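Local coordinates for protein FimX (Pseudomonas aeruginosa PAO1, PDB 3HV8) that binds C2E in the pocket of its EAL domain, which has a modified TIM-barrel fold, at residues I21-Q26 with L55-P60; A68-A73 with E81-W86; A73-G78 with S112-Q117; F141-A146 with Q157-L162. All blocks are in the same frame, centred on the assembly; numbering follows the deposited sequence.

Contact 1: I21-Q26 with L55-P60; sequences IAILQQ and LRLLNP. With C2E (9,9'-[(2R,3R,3aS,5S,7aR,9R,10R,10aS,12S,14aR)-3,5,10,12-tetrahydroxy-5,12-dioxidooctahydro-2H,7H-difuro[3,2-d:3',2'-j][1,3,7,9,2,8]tetraoxadiphosphacyclododecine-2,9-diyl]bis(2-amino-1,9-dihydro-6H-purin-6-one)), chain B.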
# COMPACT_ATOMS: atom_id res chain seq x y z
N ILE A 21 -9.85 -15.41 -16.44
CA ILE A 21 -8.62 -16.16 -16.20
C ILE A 21 -7.75 -16.19 -17.46
O ILE A 21 -6.55 -15.87 -17.41
CB ILE A 21 -8.87 -17.59 -15.66
CG1 ILE A 21 -9.68 -17.50 -14.36
CG2 ILE A 21 -7.55 -18.33 -15.45
CD1 ILE A 21 -9.12 -16.51 -13.36
N ALA A 22 -8.36 -16.53 -18.59
CA ALA A 22 -7.62 -16.51 -19.85
C ALA A 22 -7.07 -15.12 -20.16
O ALA A 22 -5.93 -14.98 -20.60
CB ALA A 22 -8.52 -16.98 -21.00
N ILE A 23 -7.88 -14.08 -19.92
CA ILE A 23 -7.42 -12.71 -20.11
C ILE A 23 -6.22 -12.37 -19.22
O ILE A 23 -5.26 -11.76 -19.67
CB ILE A 23 -8.57 -11.71 -19.91
CG1 ILE A 23 -9.59 -11.82 -21.06
CG2 ILE A 23 -8.05 -10.29 -19.81
CD1 ILE A 23 -10.80 -10.94 -20.88
N LEU A 24 -6.27 -12.77 -17.95
CA LEU A 24 -5.17 -12.51 -17.03
C LEU A 24 -3.89 -13.24 -17.42
O LEU A 24 -2.80 -12.66 -17.36
CB LEU A 24 -5.57 -12.91 -15.60
CG LEU A 24 -6.58 -11.98 -14.92
CD1 LEU A 24 -7.10 -12.66 -13.65
CD2 LEU A 24 -5.97 -10.61 -14.61
N GLN A 25 -4.02 -14.51 -17.80
CA GLN A 25 -2.86 -15.30 -18.23
C GLN A 25 -2.15 -14.58 -19.38
O GLN A 25 -0.93 -14.44 -19.38
CB GLN A 25 -3.30 -16.71 -18.63
CG GLN A 25 -3.66 -17.58 -17.41
CD GLN A 25 -4.43 -18.85 -17.76
OE1 GLN A 25 -5.22 -18.87 -18.71
NE2 GLN A 25 -4.23 -19.90 -16.98
N GLN A 26 -2.93 -14.13 -20.35
CA GLN A 26 -2.41 -13.41 -21.50
C GLN A 26 -1.84 -12.04 -21.11
O GLN A 26 -0.78 -11.64 -21.58
CB GLN A 26 -3.53 -13.27 -22.53
CG GLN A 26 -3.26 -12.39 -23.71
CD GLN A 26 -4.37 -12.55 -24.73
OE1 GLN A 26 -4.43 -13.55 -25.44
NE2 GLN A 26 -5.27 -11.57 -24.79
N LEU A 55 -3.04 -0.91 -9.20
CA LEU A 55 -3.03 -1.71 -10.43
C LEU A 55 -4.33 -1.64 -11.23
O LEU A 55 -5.40 -1.71 -10.66
CB LEU A 55 -2.78 -3.17 -10.08
CG LEU A 55 -2.72 -4.12 -11.27
CD1 LEU A 55 -1.53 -3.78 -12.17
CD2 LEU A 55 -2.63 -5.55 -10.78
N ARG A 56 -4.22 -1.51 -12.55
CA ARG A 56 -5.39 -1.67 -13.40
C ARG A 56 -5.07 -2.71 -14.47
O ARG A 56 -3.97 -2.73 -15.01
CB ARG A 56 -5.76 -0.36 -14.09
CG ARG A 56 -6.06 0.79 -13.15
CD ARG A 56 -7.35 0.52 -12.37
NE ARG A 56 -7.70 1.61 -11.47
CZ ARG A 56 -7.44 1.63 -10.16
NH1 ARG A 56 -6.79 0.61 -9.61
NH2 ARG A 56 -7.81 2.67 -9.42
N LEU A 57 -6.01 -3.60 -14.74
CA LEU A 57 -5.90 -4.50 -15.88
C LEU A 57 -6.34 -3.73 -17.13
O LEU A 57 -7.26 -2.93 -17.06
CB LEU A 57 -6.77 -5.73 -15.65
CG LEU A 57 -7.12 -6.61 -16.86
CD1 LEU A 57 -5.89 -7.35 -17.36
CD2 LEU A 57 -8.23 -7.60 -16.47
N LEU A 58 -5.67 -3.96 -18.26
CA LEU A 58 -6.12 -3.33 -19.50
C LEU A 58 -6.81 -4.42 -20.29
O LEU A 58 -6.20 -5.44 -20.61
CB LEU A 58 -4.94 -2.74 -20.27
CG LEU A 58 -4.17 -1.61 -19.58
CD1 LEU A 58 -2.97 -1.23 -20.45
CD2 LEU A 58 -5.03 -0.39 -19.30
N ASN A 59 -8.12 -4.26 -20.50
CA ASN A 59 -8.88 -5.27 -21.22
C ASN A 59 -8.53 -5.24 -22.70
O ASN A 59 -7.81 -4.34 -23.15
CB ASN A 59 -10.40 -5.16 -20.94
CG ASN A 59 -11.03 -3.88 -21.50
OD1 ASN A 59 -12.10 -3.48 -21.07
ND2 ASN A 59 -10.37 -3.25 -22.46
N PRO A 60 -9.00 -6.22 -23.47
CA PRO A 60 -8.59 -6.24 -24.88
C PRO A 60 -8.90 -4.96 -25.66
O PRO A 60 -8.34 -4.78 -26.73
CB PRO A 60 -9.35 -7.44 -25.45
CG PRO A 60 -9.48 -8.37 -24.27
CD PRO A 60 -9.71 -7.46 -23.09
P1 C2E B . -7.12 -0.20 -1.00
O2P C2E B . -6.43 -0.03 0.43
O1P C2E B . -8.58 -0.12 -0.77
O5' C2E B . -6.83 0.99 -2.02
C5' C2E B . -7.61 2.19 -1.88
C4' C2E B . -8.83 2.26 -2.83
O4' C2E B . -9.48 3.54 -2.65
C3' C2E B . -8.25 2.29 -4.24
O3' C2E B . -9.11 1.56 -5.13
C2' C2E B . -8.17 3.80 -4.58
O2' C2E B . -8.29 4.08 -5.97
C1' C2E B . -9.38 4.33 -3.82
N9 C2E B . -9.29 5.73 -3.43
C8 C2E B . -8.16 6.51 -3.37
N7 C2E B . -8.45 7.66 -2.80
C5 C2E B . -9.79 7.67 -2.50
C6 C2E B . -10.64 8.63 -1.91
O6 C2E B . -10.24 9.71 -1.48
N1 C2E B . -11.93 8.29 -1.80
C2 C2E B . -12.41 7.09 -2.23
N2 C2E B . -13.74 6.82 -2.08
N3 C2E B . -11.62 6.20 -2.78
C4 C2E B . -10.32 6.46 -2.92
P11 C2E B . -8.40 0.55 -6.16
O21 C2E B . -9.53 -0.07 -7.06
O11 C2E B . -7.30 1.21 -6.88
O5A C2E B . -7.74 -0.56 -5.23
C5A C2E B . -8.59 -1.37 -4.41
C4A C2E B . -7.78 -2.48 -3.73
O4A C2E B . -7.20 -3.31 -4.74
C3A C2E B . -6.61 -1.98 -2.89
O3A C2E B . -6.98 -1.67 -1.56
C2A C2E B . -5.74 -3.24 -2.85
O2A C2E B . -6.29 -4.20 -1.93
C1A C2E B . -5.97 -3.82 -4.25
N91 C2E B . -4.89 -3.37 -5.13
C81 C2E B . -4.83 -2.24 -5.89
N71 C2E B . -3.69 -2.22 -6.52
C51 C2E B . -3.00 -3.37 -6.25
C61 C2E B . -1.77 -3.93 -6.65
O61 C2E B . -0.95 -3.33 -7.36
N11 C2E B . -1.47 -5.15 -6.13
C21 C2E B . -2.30 -5.82 -5.27
N21 C2E B . -1.90 -7.02 -4.76
N31 C2E B . -3.43 -5.30 -4.87
C41 C2E B . -3.79 -4.11 -5.36

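Contact 2: A68-A73 with E81-W86; sequences AEFLHA and EKIDRW. With C2E (9,9'-[(2R,3R,3aS,5S,7aR,9R,10R,10aS,12S,14aR)-3,5,10,12-tetrahydroxy-5,12-dioxidooctahydro-2H,7H-difuro[3,2-d:3',2'-j][1,3,7,9,2,8]tetraoxadiphosphacyclododecine-2,9-diyl]bis(2-amino-1,9-dihydro-6H-purin-6-one)), chain B.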
# COMPACT_ATOMS: atom_id res chain seq x y z
N ALA A 68 -11.07 -4.96 -8.17
CA ALA A 68 -12.29 -5.63 -7.73
C ALA A 68 -12.76 -6.70 -8.72
O ALA A 68 -13.31 -7.72 -8.30
CB ALA A 68 -13.39 -4.60 -7.55
N GLU A 69 -12.54 -6.47 -10.01
CA GLU A 69 -13.04 -7.37 -11.05
C GLU A 69 -12.12 -8.53 -11.42
O GLU A 69 -12.51 -9.40 -12.21
CB GLU A 69 -13.41 -6.58 -12.30
CG GLU A 69 -14.38 -5.44 -12.03
CD GLU A 69 -14.73 -4.66 -13.29
OE1 GLU A 69 -14.69 -5.25 -14.39
OE2 GLU A 69 -15.06 -3.46 -13.17
N PHE A 70 -10.90 -8.57 -10.88
CA PHE A 70 -9.98 -9.64 -11.28
C PHE A 70 -9.07 -10.22 -10.21
O PHE A 70 -8.63 -11.35 -10.36
CB PHE A 70 -9.15 -9.22 -12.51
CG PHE A 70 -8.14 -8.14 -12.22
CD1 PHE A 70 -6.87 -8.46 -11.76
CD2 PHE A 70 -8.46 -6.80 -12.42
CE1 PHE A 70 -5.94 -7.46 -11.50
CE2 PHE A 70 -7.53 -5.79 -12.17
CZ PHE A 70 -6.27 -6.12 -11.71
N LEU A 71 -8.74 -9.48 -9.15
CA LEU A 71 -7.77 -9.99 -8.17
C LEU A 71 -8.24 -11.25 -7.45
O LEU A 71 -7.44 -12.18 -7.22
CB LEU A 71 -7.36 -8.92 -7.14
CG LEU A 71 -6.36 -7.87 -7.62
CD1 LEU A 71 -6.02 -6.96 -6.44
CD2 LEU A 71 -5.11 -8.55 -8.16
N HIS A 72 -9.52 -11.31 -7.10
CA HIS A 72 -10.09 -12.49 -6.45
C HIS A 72 -9.96 -13.75 -7.31
O HIS A 72 -9.49 -14.79 -6.84
CB HIS A 72 -11.55 -12.25 -6.04
CG HIS A 72 -12.43 -11.74 -7.15
ND1 HIS A 72 -13.72 -11.31 -6.94
CD2 HIS A 72 -12.18 -11.58 -8.47
CE1 HIS A 72 -14.24 -10.93 -8.09
NE2 HIS A 72 -13.33 -11.08 -9.03
N ALA A 73 -10.36 -13.63 -8.58
CA ALA A 73 -10.33 -14.75 -9.49
C ALA A 73 -8.88 -15.13 -9.77
O ALA A 73 -8.54 -16.29 -9.84
CB ALA A 73 -11.06 -14.37 -10.78
N GLU A 81 0.52 -14.45 -7.27
CA GLU A 81 1.94 -14.20 -7.10
C GLU A 81 2.53 -13.58 -8.35
O GLU A 81 3.30 -12.62 -8.28
CB GLU A 81 2.68 -15.49 -6.75
CG GLU A 81 2.20 -16.17 -5.46
CD GLU A 81 1.13 -17.23 -5.69
OE1 GLU A 81 0.41 -17.16 -6.71
OE2 GLU A 81 1.02 -18.15 -4.85
N LYS A 82 2.16 -14.11 -9.51
CA LYS A 82 2.65 -13.56 -10.78
C LYS A 82 2.22 -12.11 -10.99
O LYS A 82 2.99 -11.30 -11.48
CB LYS A 82 2.18 -14.42 -11.97
CG LYS A 82 3.08 -15.59 -12.26
CD LYS A 82 2.76 -16.19 -13.62
CE LYS A 82 2.15 -17.57 -13.48
NZ LYS A 82 3.16 -18.52 -12.92
N ILE A 83 0.98 -11.78 -10.64
CA ILE A 83 0.55 -10.39 -10.73
C ILE A 83 1.38 -9.50 -9.81
O ILE A 83 1.84 -8.43 -10.22
CB ILE A 83 -0.96 -10.26 -10.40
CG1 ILE A 83 -1.80 -10.85 -11.54
CG2 ILE A 83 -1.33 -8.81 -10.12
CD1 ILE A 83 -3.30 -10.90 -11.26
N ASP A 84 1.60 -9.94 -8.58
CA ASP A 84 2.42 -9.16 -7.66
C ASP A 84 3.85 -8.98 -8.20
O ASP A 84 4.41 -7.89 -8.09
CB ASP A 84 2.45 -9.80 -6.26
CG ASP A 84 1.16 -9.58 -5.47
OD1 ASP A 84 0.33 -8.72 -5.86
OD2 ASP A 84 0.99 -10.28 -4.46
N ARG A 85 4.44 -10.02 -8.78
CA ARG A 85 5.79 -9.87 -9.33
C ARG A 85 5.80 -8.86 -10.47
O ARG A 85 6.75 -8.09 -10.60
CB ARG A 85 6.36 -11.21 -9.83
CG ARG A 85 6.37 -12.35 -8.80
CD ARG A 85 7.37 -12.18 -7.68
NE ARG A 85 7.41 -13.36 -6.80
CZ ARG A 85 8.24 -14.39 -6.95
NH1 ARG A 85 8.21 -15.42 -6.11
NH2 ARG A 85 9.11 -14.40 -7.96
N TRP A 86 4.75 -8.85 -11.30
CA TRP A 86 4.65 -7.88 -12.40
C TRP A 86 4.62 -6.46 -11.83
O TRP A 86 5.33 -5.57 -12.29
CB TRP A 86 3.39 -8.14 -13.26
CG TRP A 86 3.36 -7.33 -14.51
CD1 TRP A 86 3.79 -7.75 -15.75
CD2 TRP A 86 2.92 -5.98 -14.67
NE1 TRP A 86 3.63 -6.73 -16.66
CE2 TRP A 86 3.12 -5.63 -16.03
CE3 TRP A 86 2.40 -5.02 -13.80
CZ2 TRP A 86 2.79 -4.37 -16.54
CZ3 TRP A 86 2.07 -3.76 -14.30
CH2 TRP A 86 2.28 -3.45 -15.66
P1 C2E B . -7.12 -0.20 -1.00
O2P C2E B . -6.43 -0.03 0.43
O1P C2E B . -8.58 -0.12 -0.77
O5' C2E B . -6.83 0.99 -2.02
C5' C2E B . -7.61 2.19 -1.88
C4' C2E B . -8.83 2.26 -2.83
O4' C2E B . -9.48 3.54 -2.65
C3' C2E B . -8.25 2.29 -4.24
O3' C2E B . -9.11 1.56 -5.13
C2' C2E B . -8.17 3.80 -4.58
O2' C2E B . -8.29 4.08 -5.97
C1' C2E B . -9.38 4.33 -3.82
N9 C2E B . -9.29 5.73 -3.43
C8 C2E B . -8.16 6.51 -3.37
N7 C2E B . -8.45 7.66 -2.80
C5 C2E B . -9.79 7.67 -2.50
C6 C2E B . -10.64 8.63 -1.91
O6 C2E B . -10.24 9.71 -1.48
N1 C2E B . -11.93 8.29 -1.80
C2 C2E B . -12.41 7.09 -2.23
N2 C2E B . -13.74 6.82 -2.08
N3 C2E B . -11.62 6.20 -2.78
C4 C2E B . -10.32 6.46 -2.92
P11 C2E B . -8.40 0.55 -6.16
O21 C2E B . -9.53 -0.07 -7.06
O11 C2E B . -7.30 1.21 -6.88
O5A C2E B . -7.74 -0.56 -5.23
C5A C2E B . -8.59 -1.37 -4.41
C4A C2E B . -7.78 -2.48 -3.73
O4A C2E B . -7.20 -3.31 -4.74
C3A C2E B . -6.61 -1.98 -2.89
O3A C2E B . -6.98 -1.67 -1.56
C2A C2E B . -5.74 -3.24 -2.85
O2A C2E B . -6.29 -4.20 -1.93
C1A C2E B . -5.97 -3.82 -4.25
N91 C2E B . -4.89 -3.37 -5.13
C81 C2E B . -4.83 -2.24 -5.89
N71 C2E B . -3.69 -2.22 -6.52
C51 C2E B . -3.00 -3.37 -6.25
C61 C2E B . -1.77 -3.93 -6.65
O61 C2E B . -0.95 -3.33 -7.36
N11 C2E B . -1.47 -5.15 -6.13
C21 C2E B . -2.30 -5.82 -5.27
N21 C2E B . -1.90 -7.02 -4.76
N31 C2E B . -3.43 -5.30 -4.87
C41 C2E B . -3.79 -4.11 -5.36

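Contact 3: A73-G78 with S112-Q117; sequences AAKEAG and SSASLQ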
# COMPACT_ATOMS: atom_id res chain seq x y z
N ALA A 73 -10.36 -13.63 -8.58
CA ALA A 73 -10.33 -14.75 -9.49
C ALA A 73 -8.88 -15.13 -9.77
O ALA A 73 -8.54 -16.29 -9.84
CB ALA A 73 -11.06 -14.37 -10.78
N ALA A 74 -8.02 -14.13 -9.85
CA ALA A 74 -6.60 -14.39 -10.07
C ALA A 74 -6.02 -15.28 -8.98
O ALA A 74 -5.35 -16.27 -9.25
CB ALA A 74 -5.83 -13.08 -10.15
N LYS A 75 -6.29 -14.92 -7.73
CA LYS A 75 -5.76 -15.71 -6.63
C LYS A 75 -6.27 -17.17 -6.66
O LYS A 75 -5.49 -18.11 -6.49
CB LYS A 75 -6.06 -15.05 -5.28
CG LYS A 75 -5.42 -15.80 -4.14
CD LYS A 75 -5.28 -14.92 -2.89
CE LYS A 75 -6.64 -14.46 -2.40
NZ LYS A 75 -6.51 -13.49 -1.26
N GLU A 76 -7.56 -17.33 -6.92
CA GLU A 76 -8.16 -18.67 -6.96
C GLU A 76 -7.56 -19.51 -8.10
O GLU A 76 -7.42 -20.74 -7.97
CB GLU A 76 -9.68 -18.55 -7.05
CG GLU A 76 -10.44 -19.89 -7.16
CD GLU A 76 -10.31 -20.81 -5.95
OE1 GLU A 76 -10.83 -21.94 -6.05
OE2 GLU A 76 -9.71 -20.44 -4.91
N ALA A 77 -7.15 -18.85 -9.18
CA ALA A 77 -6.56 -19.52 -10.34
C ALA A 77 -5.04 -19.64 -10.26
O ALA A 77 -4.41 -20.07 -11.22
CB ALA A 77 -6.92 -18.78 -11.65
N GLY A 78 -4.45 -19.25 -9.14
CA GLY A 78 -3.02 -19.42 -8.96
C GLY A 78 -2.16 -18.38 -9.67
O GLY A 78 -0.99 -18.65 -9.96
N SER A 112 -0.56 -9.29 -2.25
CA SER A 112 -1.69 -10.18 -1.98
C SER A 112 -1.32 -11.22 -0.92
O SER A 112 -0.14 -11.43 -0.62
CB SER A 112 -2.11 -10.92 -3.26
OG SER A 112 -1.13 -11.86 -3.63
N SER A 113 -2.33 -11.89 -0.36
CA SER A 113 -2.06 -12.93 0.62
C SER A 113 -1.24 -14.07 0.02
O SER A 113 -0.48 -14.73 0.72
CB SER A 113 -3.36 -13.46 1.21
OG SER A 113 -4.12 -14.14 0.21
N ALA A 114 -1.40 -14.31 -1.28
CA ALA A 114 -0.61 -15.36 -1.92
C ALA A 114 0.88 -15.04 -1.82
O ALA A 114 1.69 -15.92 -1.52
CB ALA A 114 -1.04 -15.55 -3.36
N SER A 115 1.25 -13.78 -2.03
CA SER A 115 2.66 -13.40 -1.92
C SER A 115 3.17 -13.52 -0.48
O SER A 115 4.33 -13.85 -0.26
CB SER A 115 2.91 -12.01 -2.49
OG SER A 115 2.80 -12.04 -3.90
N LEU A 116 2.31 -13.27 0.51
CA LEU A 116 2.72 -13.46 1.90
C LEU A 116 3.18 -14.88 2.13
O LEU A 116 4.15 -15.14 2.84
CB LEU A 116 1.58 -13.17 2.87
CG LEU A 116 1.15 -11.72 2.98
CD1 LEU A 116 -0.01 -11.59 3.97
CD2 LEU A 116 2.33 -10.85 3.41
N GLN A 117 2.46 -15.82 1.52
CA GLN A 117 2.73 -17.23 1.73
C GLN A 117 3.83 -17.82 0.84
O GLN A 117 4.13 -19.02 0.91
CB GLN A 117 1.44 -18.02 1.54
CG GLN A 117 0.36 -17.64 2.52
CD GLN A 117 -0.92 -18.40 2.27
OE1 GLN A 117 -1.72 -18.03 1.41
NE2 GLN A 117 -1.13 -19.49 3.02
O HOH W 1 -5.00 -10.81 -0.53

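Contact 4: F141-A146 with Q157-L162; sequences FQISEA and QLTQGL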
# COMPACT_ATOMS: atom_id res chain seq x y z
N PHE A 141 6.28 -2.11 1.34
CA PHE A 141 5.28 -3.13 0.99
C PHE A 141 4.08 -3.07 1.92
O PHE A 141 4.24 -3.00 3.15
CB PHE A 141 5.91 -4.52 0.99
CG PHE A 141 6.87 -4.70 -0.14
CD1 PHE A 141 6.40 -5.03 -1.39
CD2 PHE A 141 8.22 -4.43 0.03
CE1 PHE A 141 7.27 -5.14 -2.47
CE2 PHE A 141 9.10 -4.55 -1.03
CZ PHE A 141 8.62 -4.91 -2.29
N GLN A 142 2.89 -3.02 1.33
CA GLN A 142 1.66 -2.90 2.09
C GLN A 142 0.97 -4.24 2.18
O GLN A 142 0.81 -4.94 1.17
CB GLN A 142 0.71 -1.90 1.43
CG GLN A 142 1.33 -0.56 1.17
CD GLN A 142 0.33 0.45 0.65
OE1 GLN A 142 0.06 1.46 1.30
NE2 GLN A 142 -0.22 0.19 -0.53
N ILE A 143 0.56 -4.57 3.39
CA ILE A 143 -0.22 -5.75 3.66
C ILE A 143 -1.51 -5.31 4.35
O ILE A 143 -1.47 -4.48 5.25
CB ILE A 143 0.61 -6.65 4.62
CG1 ILE A 143 1.98 -6.96 4.00
CG2 ILE A 143 -0.17 -7.93 4.97
CD1 ILE A 143 3.02 -7.55 4.98
N SER A 144 -2.66 -5.84 3.95
CA SER A 144 -3.91 -5.49 4.63
C SER A 144 -3.92 -6.03 6.05
O SER A 144 -3.28 -7.04 6.37
CB SER A 144 -5.13 -6.02 3.86
OG SER A 144 -5.27 -7.42 4.06
N GLU A 145 -4.67 -5.35 6.90
CA GLU A 145 -4.84 -5.81 8.27
C GLU A 145 -5.39 -7.23 8.31
O GLU A 145 -4.92 -8.06 9.09
CB GLU A 145 -5.75 -4.87 9.04
CG GLU A 145 -6.05 -5.36 10.46
CD GLU A 145 -6.77 -4.32 11.27
OE1 GLU A 145 -8.01 -4.19 11.15
OE2 GLU A 145 -6.08 -3.60 12.02
N ALA A 146 -6.38 -7.51 7.47
CA ALA A 146 -6.97 -8.83 7.48
C ALA A 146 -5.92 -9.88 7.15
O ALA A 146 -5.81 -10.90 7.83
CB ALA A 146 -8.12 -8.89 6.47
N GLN A 157 7.59 -13.36 9.16
CA GLN A 157 8.78 -13.76 8.44
C GLN A 157 9.07 -12.85 7.25
O GLN A 157 10.20 -12.45 7.01
CB GLN A 157 8.64 -15.21 7.96
CG GLN A 157 8.59 -16.21 9.11
CD GLN A 157 8.15 -17.60 8.67
OE1 GLN A 157 7.56 -17.77 7.60
NE2 GLN A 157 8.43 -18.59 9.50
N LEU A 158 8.02 -12.49 6.51
CA LEU A 158 8.23 -11.64 5.35
C LEU A 158 8.75 -10.26 5.76
O LEU A 158 9.71 -9.78 5.20
CB LEU A 158 6.95 -11.48 4.53
CG LEU A 158 7.05 -10.47 3.39
CD1 LEU A 158 8.09 -10.88 2.38
CD2 LEU A 158 5.71 -10.31 2.70
N THR A 159 8.10 -9.65 6.75
CA THR A 159 8.50 -8.29 7.14
C THR A 159 9.90 -8.24 7.76
O THR A 159 10.64 -7.29 7.55
CB THR A 159 7.45 -7.57 8.03
OG1 THR A 159 7.21 -8.32 9.22
CG2 THR A 159 6.14 -7.40 7.26
N GLN A 160 10.28 -9.29 8.48
CA GLN A 160 11.65 -9.40 8.98
C GLN A 160 12.64 -9.50 7.81
O GLN A 160 13.69 -8.85 7.79
CB GLN A 160 11.78 -10.60 9.93
CG GLN A 160 11.23 -10.32 11.33
CD GLN A 160 11.07 -11.56 12.20
OE1 GLN A 160 10.40 -11.52 13.24
NE2 GLN A 160 11.68 -12.66 11.80
N GLY A 161 12.27 -10.28 6.80
CA GLY A 161 13.10 -10.39 5.61
C GLY A 161 13.20 -9.10 4.81
O GLY A 161 14.25 -8.77 4.25
N LEU A 162 12.10 -8.36 4.72
CA LEU A 162 12.12 -7.07 4.05
C LEU A 162 13.09 -6.11 4.73
O LEU A 162 13.78 -5.35 4.07
CB LEU A 162 10.71 -6.46 4.00
CG LEU A 162 9.73 -7.18 3.09
CD1 LEU A 162 8.32 -6.61 3.27
CD2 LEU A 162 10.18 -7.09 1.63

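Contact 1: I21-Q26 with L55-P60
The flat group here is the guanidinium of Arg56, which turns its edge, rather than a face, to C2E and takes no part in the packing on helix 20-30. O11 of C2E lies near the guanidinium plane and is gripped twice, by Arg56 NH1 at 2.8 Å and by NH2 at 3.0 Å, and O2' of C2E lies in plane at the same group. NH1 also donates to the backbone O of Leu55 at 2.9 Å. That oxygen stays in the guanidinium plane, while NH1 sits above the carbonyl plane, 57° out of it. Bonds to two acceptors fix the rotation of the group, and the chain of Arg56 is bent at chi2 (-68°). Beside it, Leu55 N gives C2E N71 a nearly straight bond of 3.1 Å; both residues belong to the ligand pocket.

Toward helix 20-30 the contact turns apolar. Leu57 has CG anti to its backbone N (chi1 163°), and its CD2 meets two helix side chains: Leu24 CD2 at 4.2 Å, the two leucines crossing at about a right angle, and Ile23 CG2 at 4.3 Å. The other branch of Ile23 ends in CD1, 4.3 Å from CD of the Pro60 ring. No hydrogen bond joins the two segments.

Helix 20-30 packs against the outgoing end of strand 49-58. That strand is paired with 33-42, where the backbones of Arg56 and Arg34 hydrogen-bond, and with 64-65, where those of Leu57 and Val65 do. Leu24 and Leu57 both rest on Phe70, and Leu55 reaches Ile83 and Val87 of helix 80-96.

Contact 2: A68-A73 with E81-W86
With chi1 at -71°, Ile83 sets CG1 beside its backbone N and CG2 anti to it, which parts the two arms: CG2 meets CD2 of Leu71 at 4.3 Å, and the extended CG1 arm carries CD1 to Phe70 CE1, also at 4.3 Å. Leu71 for its part holds CG beside its own backbone N (chi1 -77°). The Ile83 methyl reaches the edge of the phenyl ring, near its plane. Phe70 occupies the N-cap position of helix 71-76, so the ring leaves the chain just where the helix starts.

Each segment also gives one residue to the C2E pocket, Leu71 and Asp84. Leu71 is forked between two tasks, for while CD2 faces Ile83, CD1 lies 3.5 Å from N31 of C2E. The residue after Ile83, Asp84, accepts through OD1 from N21 of C2E at 3.0 Å with a fairly straight N-H...O angle of 162°, which ties helix 80-96 to the exocyclic amine of the base. The contact itself has no hydrogen bond and is buried.

Around it, Phe70 also touches Val20 of helix 20-30 and Leu55 of strand 49-58. The contact sits where helices 20-30, 71-76 and 80-96 meet the C-terminal part of that strand.

Contact 3: A73-G78 with S112-Q117
Lys75 NZ donates to Ser113 OG at 2.9 Å, the one direct hydrogen bond between the two segments. The lysine does not touch with its tip alone: its CD passes 3.4 Å from the same Ser113 OG and lies 4.3 Å from CB of Ala114, so the aliphatic part of the chain lies against the start of the short helix 113-116. Two torsions bring this about. CG runs anti to the backbone N (chi1 -175°), carrying the chain out across the gap, and a bend at chi3 (61°) then folds the ammonium back onto the serine. A water also joins the two segments; it accepts from Ser113 N at 2.9 Å and, weakly, from Lys75 NZ at 3.2 Å, bridging the lysine to a backbone N-H in the first turn of the helix.

Both helices are finished by recognisable end motifs. Helix 71-76 closes with a Schellman motif, in which Gly78 takes positive phi and its N bonds back to Lys75 O. Helix 113-116 opens with Ser112 at the N-cap, whose OG accepts from Ser115 N in a weak capping bond of 3.5 Å.

Farther out, the OG atoms of Ser112 and Ser115 both hydrogen-bond to Asp84 OD2, joining the start of helix 113-116 to helix 80-96 and to a residue that itself holds C2E. Ser112 is part of the ligand pocket, whereas the Lys75 side chain stays about 9 Å from C2E. Ser113 touches Tyr151, and Ala114 packs on Ala80 and Glu81 of helix 80-96.

Contact 4: F141-A146 with Q157-L162
Phe141 meets Leu162 along much of its length. Its CB lies 3.9 Å from Leu162 CD1, and CG comes within 4.2 Å of that same methyl. Farther out, CD2 of Phe141 lies near both methyls, closest to Leu162 CD2 at 3.7 Å, and CE2 of the ring is 3.8 Å from Leu162 CD2. The two side chains cross at about a right angle, and the leucine methyls are spread along the phenylalanine, CD1 by its stem and CD2 by its ring.

Two residues along the strand, Ile143 CD1 reaches Thr159 CG2 at 3.9 Å and, more loosely, Leu158 CD2 at 4.5 Å. With chi1 at 59°, Thr159 turns its methyl to the isoleucine and keeps OG1 for bonds with Ala155 O and Thr188 N.

Strand 141-144 and helix 157-162 run nearly antiparallel, at 166°, their axes 11.0 Å apart. The connection between the parallel neighbours 139-144 and 168-174 runs through helices 145-150 and 152-164, a beta-alpha-beta crossover as expected of a TIM-like barrel. Leu125 of helix 121-132 touches both Phe141 and Leu162.

Every touching residue is buried and no hydrogen bond crosses between these segments, so the contact rests on buried hydrocarbon rather than on directed bonds, while the polar Thr159 OG1 is satisfied by partners outside it.

In the fold
Contacts 1, 2 and 3 form one cluster on the same side of the chain's centre. The centres of contacts 1 and 2 are about 9 Å apart and those of 2 and 3 about 7 Å; contact 2 shares helix 71-76 and Ala73 with contact 3, and their segments alternate along the chain. Contacts 1 and 2 touch C2E, and contact 3 supplies the pocket residue Ser112. Contact 4 comes later in the sequence, its centre about 15 Å from contact 3, which it touches through Leu116 in the conformer given, and about 26 Å from contact 1. Contacts 1 and 4 nevertheless reach the same mixed sheet, at strands 49-58 and 139-144, with a helix packed on it in each.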